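Local coordinates for protein exosome complex component Rrp42 (Archaeoglobus fulgidus, PDB 3M7N) that probably serves as a non-catalytic subunit of the archaeal exosome, a complex that degrades RNA, and contributes to structuring the active site of its partner Rrp41, at residues R11-S16 and E22-R27; T56-G61 and A153-A158; V62-G67 and S122-E127; I214-D217 and N221-A224. All coordinates share one frame; numbering follows the deposited sequence.

Overall arrangement
Contacts 2 and 4 are buried, whereas contacts 1 and 3 are partly buried and lie on opposite sides of the chain's centre, their own centres about 47 Å apart. Contacts 2 and 3 share strand 56-67: its first half packs against helix 148-161, its second half against the loop ahead of strand 131-141, and both are apolar packing, in contact 2 partly against the helix backbone. Contact 4, in the hairpin 211-216/222-228, differs most in chemistry, being held by backbone hydrogen bonds and an aspartate in the turn. Contact 1 joins the N-terminal helix to the loop that follows it, through a small apolar touch and a bridging water.

Contact 1 (R11-S16 and E22-R27); sequences RDYVLS and ERIDGR
Tyr13 OH and Ile24 O are linked by one water, which lies 2.8 Å from Tyr13 OH in the plane of the ring, at its edge. The same water donates a hydrogen bond to the backbone oxygen Ile24 O at 2.9 Å, tying the helix side chain to the loop backbone. Apart from this water bridge the contact is apolar. Val14 CG2 meets the end of the isoleucine, Ile24 CD1, at 3.5 Å, the two side chains passing each other at a slant. With Ile24 CG1 anti to its carbonyl carbon (chi1 -81°) and the chain extended beyond, CD1 is carried across to the helix, while CG1 itself lies obliquely by the Tyr13 ring. The loop holds its own shape. Residues Arg23 to Gly26 form a type I turn, and in an Asx turn Asp25 OD1 accepts from Arg27 N at 3.1 Å, met from above the carboxylate plane. Behind the turn, Arg23 CZ sits 3.6 Å above the centre of the Arg27 guanidinium; Glu204 and Asp199, which form salt bridges with Arg23 and Arg27 respectively, probably offset the two like charges. The contact thus fastens helix 4-19 to the loop leading to strand 35-39, with Val14 also touching Val207 beyond helix 202-205 and Arg11 forming a salt bridge to an acidic side chain of another protein's chain.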
loop_
_atom_site.group_PDB
_atom_site.type_symbol
_atom_site.label_atom_id
_atom_site.label_comp_id
_atom_site.label_asym_id
_atom_site.label_seq_id
_atom_site.Cartn_x
_atom_site.Cartn_y
_atom_site.Cartn_z
ATOM N N ARG H 11 -4.771 -23.533 22.444
ATOM C CA ARG H 11 -5.744 -22.816 23.240
ATOM C C ARG H 11 -6.566 -23.796 24.090
ATOM O O ARG H 11 -6.778 -23.574 25.287
ATOM C CB ARG H 11 -6.651 -21.963 22.352
ATOM C CG ARG H 11 -7.720 -21.188 23.113
ATOM C CD ARG H 11 -8.301 -20.063 22.268
ATOM N NE ARG H 11 -9.441 -19.434 22.933
ATOM C CZ ARG H 11 -10.657 -19.976 22.990
ATOM N NH1 ARG H 11 -11.630 -19.339 23.612
ATOM N NH2 ARG H 11 -10.902 -21.153 22.416
ATOM N N ASP H 12 -7.012 -24.888 23.476
ATOM C CA ASP H 12 -7.739 -25.908 24.220
ATOM C C ASP H 12 -6.917 -26.456 25.381
ATOM O O ASP H 12 -7.448 -26.696 26.451
ATOM C CB ASP H 12 -8.156 -27.052 23.306
ATOM C CG ASP H 12 -9.353 -26.702 22.436
ATOM O OD1 ASP H 12 -9.694 -27.519 21.557
ATOM O OD2 ASP H 12 -9.947 -25.618 22.636
ATOM N N TYR H 13 -5.621 -26.650 25.161
ATOM C CA TYR H 13 -4.756 -27.219 26.179
ATOM C C TYR H 13 -4.601 -26.283 27.388
ATOM O O TYR H 13 -4.766 -26.701 28.530
ATOM C CB TYR H 13 -3.390 -27.572 25.598
ATOM C CG TYR H 13 -2.533 -28.318 26.590
ATOM C CD1 TYR H 13 -2.922 -29.560 27.068
ATOM C CD2 TYR H 13 -1.342 -27.779 27.059
ATOM C CE1 TYR H 13 -2.151 -30.244 27.987
ATOM C CE2 TYR H 13 -0.566 -28.457 27.972
ATOM C CZ TYR H 13 -0.972 -29.689 28.436
ATOM O OH TYR H 13 -0.198 -30.373 29.345
ATOM N N VAL H 14 -4.295 -25.019 27.123
ATOM C CA VAL H 14 -4.233 -24.010 28.163
ATOM C C VAL H 14 -5.558 -23.920 28.910
ATOM O O VAL H 14 -5.584 -23.884 30.130
ATOM C CB VAL H 14 -3.903 -22.637 27.585
ATOM C CG1 VAL H 14 -3.977 -21.577 28.662
ATOM C CG2 VAL H 14 -2.524 -22.653 26.925
ATOM N N LEU H 15 -6.665 -23.897 28.181
ATOM C CA LEU H 15 -7.957 -23.740 28.832
ATOM C C LEU H 15 -8.289 -24.956 29.684
ATOM O O LEU H 15 -8.889 -24.836 30.753
ATOM C CB LEU H 15 -9.069 -23.432 27.819
ATOM C CG LEU H 15 -8.908 -22.049 27.175
ATOM C CD1 LEU H 15 -9.905 -21.808 26.035
ATOM C CD2 LEU H 15 -8.992 -20.923 28.219
ATOM N N SER H 16 -7.876 -26.121 29.217
ATOM C CA SER H 16 -8.112 -27.359 29.950
ATOM C C SER H 16 -7.372 -27.303 31.297
ATOM O O SER H 16 -7.945 -27.564 32.351
ATOM C CB SER H 16 -7.675 -28.557 29.099
ATOM O OG SER H 16 -7.497 -29.718 29.875
ATOM N N GLU H 22 -4.546 -24.790 37.037
ATOM C CA GLU H 22 -3.109 -24.913 36.801
ATOM C C GLU H 22 -2.672 -24.144 35.562
ATOM O O GLU H 22 -3.453 -23.939 34.651
ATOM C CB GLU H 22 -2.729 -26.381 36.610
ATOM C CG GLU H 22 -2.770 -27.190 37.880
ATOM C CD GLU H 22 -2.487 -28.637 37.627
ATOM O OE1 GLU H 22 -2.506 -29.030 36.446
ATOM O OE2 GLU H 22 -2.234 -29.382 38.598
ATOM N N ARG H 23 -1.410 -23.739 35.536
ATOM C CA ARG H 23 -0.800 -23.229 34.318
ATOM C C ARG H 23 0.031 -24.320 33.622
ATOM O O ARG H 23 0.505 -25.282 34.256
ATOM C CB ARG H 23 0.060 -21.997 34.606
ATOM C CG ARG H 23 -0.733 -20.793 35.059
ATOM C CD ARG H 23 0.180 -19.654 35.481
ATOM N NE ARG H 23 0.600 -18.835 34.353
ATOM C CZ ARG H 23 1.062 -17.590 34.474
ATOM N NH1 ARG H 23 1.419 -16.888 33.400
ATOM N NH2 ARG H 23 1.159 -17.039 35.674
ATOM N N ILE H 24 0.196 -24.141 32.316
ATOM C CA ILE H 24 1.033 -24.993 31.451
ATOM C C ILE H 24 2.349 -25.461 32.061
ATOM O O ILE H 24 2.701 -26.636 31.981
ATOM C CB ILE H 24 1.435 -24.210 30.180
ATOM C CG1 ILE H 24 0.326 -24.230 29.147
ATOM C CG2 ILE H 24 2.693 -24.782 29.544
ATOM C CD1 ILE H 24 0.754 -23.499 27.877
ATOM N N ASP H 25 3.100 -24.526 32.628
ATOM C CA ASP H 25 4.437 -24.838 33.118
ATOM C C ASP H 25 4.525 -24.941 34.639
ATOM O O ASP H 25 5.627 -24.917 35.189
ATOM C CB ASP H 25 5.432 -23.788 32.637
ATOM C CG ASP H 25 5.120 -22.404 33.182
ATOM O OD1 ASP H 25 4.058 -22.249 33.824
ATOM O OD2 ASP H 25 5.932 -21.473 32.974
ATOM N N GLY H 26 3.386 -25.040 35.320
ATOM C CA GLY H 26 3.376 -25.117 36.780
ATOM C C GLY H 26 3.567 -23.820 37.559
ATOM O O GLY H 26 3.661 -23.846 38.772
ATOM N N ARG H 27 3.631 -22.677 36.893
ATOM C CA ARG H 27 3.761 -21.422 37.630
ATOM C C ARG H 27 2.494 -21.139 38.429
ATOM O O ARG H 27 1.419 -21.628 38.101
ATOM C CB ARG H 27 4.040 -20.248 36.676
ATOM C CG ARG H 27 5.504 -20.040 36.253
ATOM C CD ARG H 27 5.583 -19.485 34.795
ATOM N NE ARG H 27 5.221 -18.084 34.773
ATOM C CZ ARG H 27 4.689 -17.417 33.757
ATOM N NH1 ARG H 27 4.413 -16.136 33.942
ATOM N NH2 ARG H 27 4.429 -17.995 32.585
HETATM O O HOH W 1 1.905 -29.036 30.532
#

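Contact 2 (T56-G61 and A153-A158); sequences TQVVVG and ALAAIA
Val60 and Ala155 make the closest apolar contact, with Val60 CG2 3.5 Å from Ala155 CB. The other branch, Val60 CG1, reaches along the helix to Ala156 CB at 4.3 Å. Val58, two residues earlier on the same face of the strand, adds a looser touch, its CG1 4.4 Å from Ala155 CB, so this one methyl group faces both valines. A second kind of packing sets side chain against helix backbone. With CG1 anti to the backbone N (chi1 169°), the fork of Val60 spans the join between the two alanines: CG2 is 3.7 Å from Ala156 N and CG1 is 3.8 Å from Ala156 CA. Such closeness to the main chain is possible because the helix presents only methyl groups here, and the axes of strand 56-61 and helix 153-158 approach to 7.5 Å with a crossing angle of -30°. This is the helix-on-sheet layer of the RNase PH domain: strand 56-67 is the middle strand of the mixed sheet, and helix 148-161 covers the face carrying Val58 and Val60. Backbone hydrogen bonds fix the strand from both flanks, Val58 pairing with Val51 and Val59 with His140. Apolar contact also occurs on the reverse face, where Val59 packs on Phe84 of the neighbouring exonuclease 1 subunit.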
loop_
_atom_site.group_PDB
_atom_site.type_symbol
_atom_site.label_atom_id
_atom_site.label_comp_id
_atom_site.label_asym_id
_atom_site.label_seq_id
_atom_site.Cartn_x
_atom_site.Cartn_y
_atom_site.Cartn_z
ATOM N N THR H 56 11.529 -15.165 26.313
ATOM C CA THR H 56 11.433 -13.846 25.713
ATOM C C THR H 56 12.721 -13.025 25.894
ATOM O O THR H 56 13.288 -12.977 26.985
ATOM C CB THR H 56 10.196 -13.084 26.244
ATOM O OG1 THR H 56 9.028 -13.699 25.712
ATOM C CG2 THR H 56 10.212 -11.617 25.830
ATOM N N GLN H 57 13.173 -12.395 24.803
ATOM C CA GLN H 57 14.392 -11.590 24.791
ATOM C C GLN H 57 14.170 -10.262 24.068
ATOM O O GLN H 57 13.549 -10.202 23.011
ATOM C CB GLN H 57 15.537 -12.336 24.093
ATOM C CG GLN H 57 15.757 -13.748 24.563
ATOM C CD GLN H 57 17.131 -14.290 24.167
ATOM O OE1 GLN H 57 18.162 -13.688 24.455
ATOM N NE2 GLN H 57 17.140 -15.424 23.505
ATOM N N VAL H 58 14.691 -9.189 24.633
ATOM C CA VAL H 58 14.550 -7.891 24.001
ATOM C C VAL H 58 15.723 -7.069 24.433
ATOM O O VAL H 58 16.256 -7.240 25.542
ATOM C CB VAL H 58 13.222 -7.177 24.399
ATOM C CG1 VAL H 58 13.060 -7.142 25.897
ATOM C CG2 VAL H 58 13.196 -5.773 23.846
ATOM N N VAL H 59 16.163 -6.190 23.549
ATOM C CA VAL H 59 17.271 -5.330 23.899
ATOM C C VAL H 59 16.836 -3.915 23.699
ATOM O O VAL H 59 16.098 -3.609 22.766
ATOM C CB VAL H 59 18.574 -5.657 23.098
ATOM C CG1 VAL H 59 18.315 -5.657 21.609
ATOM C CG2 VAL H 59 19.663 -4.685 23.456
ATOM N N VAL H 60 17.271 -3.050 24.602
ATOM C CA VAL H 60 16.954 -1.656 24.491
ATOM C C VAL H 60 18.250 -0.891 24.495
ATOM O O VAL H 60 19.140 -1.178 25.302
ATOM C CB VAL H 60 16.064 -1.189 25.675
ATOM C CG1 VAL H 60 15.955 0.333 25.707
ATOM C CG2 VAL H 60 14.691 -1.833 25.597
ATOM N N GLY H 61 18.363 0.086 23.603
ATOM C CA GLY H 61 19.514 0.972 23.608
ATOM C C GLY H 61 19.070 2.410 23.759
ATOM O O GLY H 61 17.985 2.792 23.317
ATOM N N ALA H 153 9.751 -2.887 29.235
ATOM C CA ALA H 153 9.696 -1.906 30.311
ATOM C C ALA H 153 10.903 -2.077 31.222
ATOM O O ALA H 153 11.529 -1.100 31.616
ATOM C CB ALA H 153 8.420 -2.079 31.094
ATOM N N LEU H 154 11.210 -3.333 31.557
ATOM C CA LEU H 154 12.364 -3.670 32.391
ATOM C C LEU H 154 13.667 -3.261 31.700
ATOM O O LEU H 154 14.554 -2.656 32.320
ATOM C CB LEU H 154 12.407 -5.179 32.642
ATOM C CG LEU H 154 12.074 -5.829 33.983
ATOM C CD1 LEU H 154 11.354 -4.889 34.924
ATOM C CD2 LEU H 154 11.273 -7.089 33.734
ATOM N N ALA H 155 13.777 -3.591 30.416
ATOM C CA ALA H 155 15.011 -3.306 29.675
ATOM C C ALA H 155 15.176 -1.810 29.491
ATOM O O ALA H 155 16.276 -1.282 29.652
ATOM C CB ALA H 155 15.043 -4.044 28.323
ATOM N N ALA H 156 14.083 -1.121 29.184
ATOM C CA ALA H 156 14.156 0.327 29.048
ATOM C C ALA H 156 14.678 1.040 30.319
ATOM O O ALA H 156 15.582 1.881 30.234
ATOM C CB ALA H 156 12.829 0.899 28.591
ATOM N N ILE H 157 14.137 0.715 31.494
ATOM C CA ILE H 157 14.608 1.386 32.711
ATOM C C ILE H 157 16.031 0.937 33.109
ATOM O O ILE H 157 16.839 1.731 33.571
ATOM C CB ILE H 157 13.618 1.260 33.909
ATOM C CG1 ILE H 157 14.069 2.158 35.061
ATOM C CG2 ILE H 157 13.473 -0.176 34.387
ATOM C CD1 ILE H 157 13.828 3.652 34.828
ATOM N N ALA H 158 16.339 -0.333 32.913
ATOM C CA ALA H 158 17.705 -0.788 33.138
ATOM C C ALA H 158 18.691 -0.007 32.252
ATOM O O ALA H 158 19.759 0.411 32.707
ATOM C CB ALA H 158 17.820 -2.289 32.889
#

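Contact 3 (V62-G67 and S122-E127); sequences VKMQPG and SKLVIE
Met64 lays its terminal methyl against one branch of Leu124, Met64 CE standing 3.9 Å from Leu124 CD2. The two side chains cross at about a right angle, so the touch is confined to their ends. The methionine leaves the strand with CG anti to its carbonyl carbon, runs straight on through chi2 (-178°), and bends at chi3 (73°) to turn CE toward the leucine. The leucine answers with the same first-torsion setting, its CG also anti to the carbonyl carbon. A second, looser apolar touch lies farther along the strand, where the puckered ring of Pro66 comes near the extended Ile126: Pro66 CB is 4.5 Å from Ile126 CD1. The two backbones stay well apart, the nearest CA atoms, those of Pro66 and Ile126, being 8.2 Å from each other. Here the far end of strand 56-67, in the middle of the RNase PH sheet, is reached by the loop that leads from helix 100-115 back into strand 131-141. That loop turns a corner at Ile126, where Ile126 and Glu127 form a classic beta bulge against the start of strand 131-141. The returning strand supplies a common floor: Met64 also touches Val135, while Pro66 and Ile126 both rest on Trp133, and the backbone of Leu124 is hydrogen-bonded to Trp133. Lys63, by contrast, makes a salt bridge to Glu46 and donates to the backbone oxygens of Val86 and Glu87 of the neighbouring exonuclease 1 subunit.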
loop_
_atom_site.group_PDB
_atom_site.type_symbol
_atom_site.label_atom_id
_atom_site.label_comp_id
_atom_site.label_asym_id
_atom_site.label_seq_id
_atom_site.Cartn_x
_atom_site.Cartn_y
_atom_site.Cartn_z
ATOM N N VAL H 62 19.905 3.212 24.398
ATOM C CA VAL H 62 19.596 4.613 24.579
ATOM C C VAL H 62 20.619 5.462 23.854
ATOM O O VAL H 62 21.806 5.186 23.918
ATOM C CB VAL H 62 19.593 5.010 26.079
ATOM C CG1 VAL H 62 19.267 6.497 26.234
ATOM C CG2 VAL H 62 18.603 4.156 26.854
ATOM N N LYS H 63 20.145 6.498 23.172
ATOM C CA LYS H 63 21.019 7.459 22.521
ATOM C C LYS H 63 20.654 8.879 22.938
ATOM O O LYS H 63 19.476 9.234 23.017
ATOM C CB LYS H 63 20.936 7.330 20.993
ATOM C CG LYS H 63 21.399 5.995 20.441
ATOM C CD LYS H 63 22.881 5.760 20.727
ATOM C CE LYS H 63 23.772 6.688 19.905
ATOM N NZ LYS H 63 25.199 6.250 19.942
ATOM N N MET H 64 21.663 9.698 23.197
ATOM C CA MET H 64 21.420 11.077 23.576
ATOM C C MET H 64 22.182 12.008 22.657
ATOM O O MET H 64 23.348 11.771 22.343
ATOM C CB MET H 64 21.854 11.324 25.019
ATOM C CG MET H 64 21.091 10.508 26.047
ATOM S SD MET H 64 21.626 10.899 27.719
ATOM C CE MET H 64 20.894 12.528 27.909
ATOM N N GLN H 65 21.514 13.063 22.220
ATOM C CA GLN H 65 22.161 14.095 21.430
ATOM C C GLN H 65 21.515 15.437 21.750
ATOM O O GLN H 65 20.335 15.496 22.090
ATOM C CB GLN H 65 22.082 13.766 19.935
ATOM C CG GLN H 65 20.672 13.666 19.388
ATOM C CD GLN H 65 20.624 13.270 17.918
ATOM O OE1 GLN H 65 21.245 12.286 17.497
ATOM N NE2 GLN H 65 19.879 14.037 17.129
ATOM N N PRO H 66 22.304 16.517 21.695
ATOM C CA PRO H 66 21.754 17.861 21.907
ATOM C C PRO H 66 20.719 18.141 20.841
ATOM O O PRO H 66 20.795 17.535 19.782
ATOM C CB PRO H 66 22.967 18.762 21.714
ATOM C CG PRO H 66 24.130 17.904 22.103
ATOM C CD PRO H 66 23.777 16.521 21.647
ATOM N N GLY H 67 19.762 19.020 21.108
ATOM C CA GLY H 67 18.744 19.311 20.119
ATOM C C GLY H 67 17.753 20.400 20.490
ATOM O O GLY H 67 17.869 21.071 21.519
ATOM N N SER H 122 14.463 18.447 33.551
ATOM C CA SER H 122 14.905 19.826 33.705
ATOM C C SER H 122 16.416 19.885 33.920
ATOM O O SER H 122 17.048 20.898 33.643
ATOM C CB SER H 122 14.151 20.508 34.851
ATOM O OG SER H 122 14.297 19.777 36.057
ATOM N N LYS H 123 16.987 18.790 34.409
ATOM C CA LYS H 123 18.430 18.678 34.560
ATOM C C LYS H 123 19.122 18.334 33.242
ATOM O O LYS H 123 20.335 18.115 33.206
ATOM C CB LYS H 123 18.771 17.620 35.603
ATOM C CG LYS H 123 18.796 18.132 37.036
ATOM C CD LYS H 123 18.877 16.975 38.017
ATOM C CE LYS H 123 19.282 17.436 39.408
ATOM N NZ LYS H 123 20.760 17.632 39.525
ATOM N N LEU H 124 18.349 18.282 32.161
ATOM C CA LEU H 124 18.895 17.958 30.841
ATOM C C LEU H 124 18.837 19.164 29.927
ATOM O O LEU H 124 18.853 19.033 28.696
ATOM C CB LEU H 124 18.145 16.786 30.208
ATOM C CG LEU H 124 18.411 15.446 30.893
ATOM C CD1 LEU H 124 17.460 14.386 30.383
ATOM C CD2 LEU H 124 19.855 15.037 30.671
ATOM N N VAL H 125 18.767 20.336 30.548
ATOM C CA VAL H 125 18.772 21.591 29.822
ATOM C C VAL H 125 20.206 22.063 29.650
ATOM O O VAL H 125 21.043 21.885 30.536
ATOM C CB VAL H 125 17.942 22.658 30.552
ATOM C CG1 VAL H 125 17.978 23.975 29.790
ATOM C CG2 VAL H 125 16.511 22.183 30.711
ATOM N N ILE H 126 20.493 22.645 28.496
ATOM C CA ILE H 126 21.836 23.111 28.200
ATOM C C ILE H 126 21.799 24.622 28.012
ATOM O O ILE H 126 22.739 25.335 28.352
ATOM C CB ILE H 126 22.389 22.411 26.942
ATOM C CG1 ILE H 126 22.517 20.906 27.198
ATOM C CG2 ILE H 126 23.730 22.988 26.543
ATOM C CD1 ILE H 126 22.916 20.106 25.982
ATOM N N GLU H 127 20.678 25.103 27.498
ATOM C CA GLU H 127 20.513 26.502 27.176
ATOM C C GLU H 127 19.026 26.718 26.943
ATOM O O GLU H 127 18.518 26.394 25.868
ATOM C CB GLU H 127 21.297 26.815 25.902
ATOM C CG GLU H 127 21.506 28.294 25.606
ATOM C CD GLU H 127 22.189 28.528 24.261
ATOM O OE1 GLU H 127 22.265 29.704 23.835
ATOM O OE2 GLU H 127 22.644 27.541 23.627
#

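Contact 4 (I214-D217 and N221-A224); sequences ITTD and NVVA
Thr215 and Ala224 form an antiparallel hydrogen-bonded pair within a classic beta bulge, Val223 and Ala224 both facing Thr215. Thr215 N donates to Ala224 O at 2.8 Å and 167°, while Thr215 O takes a short bond of 2.7 Å from Val223 N. Two residues on, Asp217 N donates to Asn221 O at 2.9 Å, nearly along the C=O axis. The side chain of Asp217 secures the turn: with CG between the backbone N and the carbonyl carbon (chi1 67°), OD1 folds back to accept from Asp219 N and, weakly, from Asn221 N at 3.0 Å. With an alanine here, the N-H groups of Asp219 and Asn221 would probably lose this shared acceptor and the turn would be held less firmly. On the face carrying Thr216 and Val222, Ile214 CG2 meets Val222 CG1 at 4.0 Å; on the opposite face Ala224 CB lies 3.9 Å from Thr215 CB. Helix 235-253 covers Ile214, Thr216 and Val222, and Arg253, the last residue of that helix, is hydrogen-bonded to Thr216 OG1 through NH2. Strand 211-216 is flanked by strand 185-192, while strand 222-228 pairs with a strand of the neighbouring exonuclease 1 subunit, extending the sheet across the interface.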
loop_
_atom_site.group_PDB
_atom_site.type_symbol
_atom_site.label_atom_id
_atom_site.label_comp_id
_atom_site.label_asym_id
_atom_site.label_seq_id
_atom_site.Cartn_x
_atom_site.Cartn_y
_atom_site.Cartn_z
ATOM N N ILE H 214 -0.463 -2.983 34.515
ATOM C CA ILE H 214 -0.402 -1.968 35.560
ATOM C C ILE H 214 1.055 -1.648 35.839
ATOM O O ILE H 214 1.859 -2.557 36.066
ATOM C CB ILE H 214 -1.088 -2.433 36.874
ATOM C CG1 ILE H 214 -2.580 -2.621 36.645
ATOM C CG2 ILE H 214 -0.890 -1.388 37.990
ATOM C CD1 ILE H 214 -3.242 -3.468 37.664
ATOM N N THR H 215 1.389 -0.364 35.826
ATOM C CA THR H 215 2.740 0.075 36.128
ATOM C C THR H 215 2.821 0.895 37.412
ATOM O O THR H 215 2.028 1.806 37.643
ATOM C CB THR H 215 3.322 0.901 34.971
ATOM O OG1 THR H 215 3.072 0.211 33.739
ATOM C CG2 THR H 215 4.836 1.143 35.164
ATOM N N THR H 216 3.809 0.586 38.240
ATOM C CA THR H 216 3.993 1.333 39.469
ATOM C C THR H 216 5.379 1.956 39.561
ATOM O O THR H 216 6.316 1.543 38.867
ATOM C CB THR H 216 3.778 0.440 40.689
ATOM O OG1 THR H 216 4.762 -0.593 40.678
ATOM C CG2 THR H 216 2.397 -0.194 40.660
ATOM N N ASP H 217 5.493 2.961 40.423
ATOM C CA ASP H 217 6.778 3.552 40.750
ATOM C C ASP H 217 7.344 2.934 42.034
ATOM O O ASP H 217 6.778 1.983 42.578
ATOM C CB ASP H 217 6.681 5.084 40.866
ATOM C CG ASP H 217 5.843 5.549 42.063
ATOM O OD1 ASP H 217 5.559 4.746 42.968
ATOM O OD2 ASP H 217 5.469 6.743 42.095
ATOM N N ASN H 221 2.947 3.665 43.998
ATOM C CA ASN H 221 1.909 4.394 43.292
ATOM C C ASN H 221 1.738 3.814 41.916
ATOM O O ASN H 221 2.722 3.430 41.261
ATOM C CB ASN H 221 2.260 5.863 43.162
ATOM C CG ASN H 221 2.406 6.521 44.498
ATOM O OD1 ASN H 221 3.358 7.250 44.738
ATOM N ND2 ASN H 221 1.475 6.241 45.393
ATOM N N VAL H 222 0.489 3.714 41.490
ATOM C CA VAL H 222 0.196 3.311 40.135
ATOM C C VAL H 222 0.470 4.531 39.261
ATOM O O VAL H 222 0.049 5.648 39.580
ATOM C CB VAL H 222 -1.258 2.848 39.978
ATOM C CG1 VAL H 222 -1.552 2.490 38.532
ATOM C CG2 VAL H 222 -1.535 1.642 40.900
ATOM N N VAL H 223 1.184 4.308 38.163
ATOM C CA VAL H 223 1.716 5.396 37.355
ATOM C C VAL H 223 1.224 5.282 35.900
ATOM O O VAL H 223 1.181 6.267 35.155
ATOM C CB VAL H 223 3.276 5.433 37.507
ATOM C CG1 VAL H 223 3.995 5.381 36.188
ATOM C CG2 VAL H 223 3.724 6.633 38.370
ATOM N N ALA H 224 0.808 4.081 35.510
ATOM C CA ALA H 224 0.220 3.877 34.190
ATOM C C ALA H 224 -0.604 2.617 34.239
ATOM O O ALA H 224 -0.264 1.681 34.953
ATOM C CB ALA H 224 1.309 3.746 33.133
#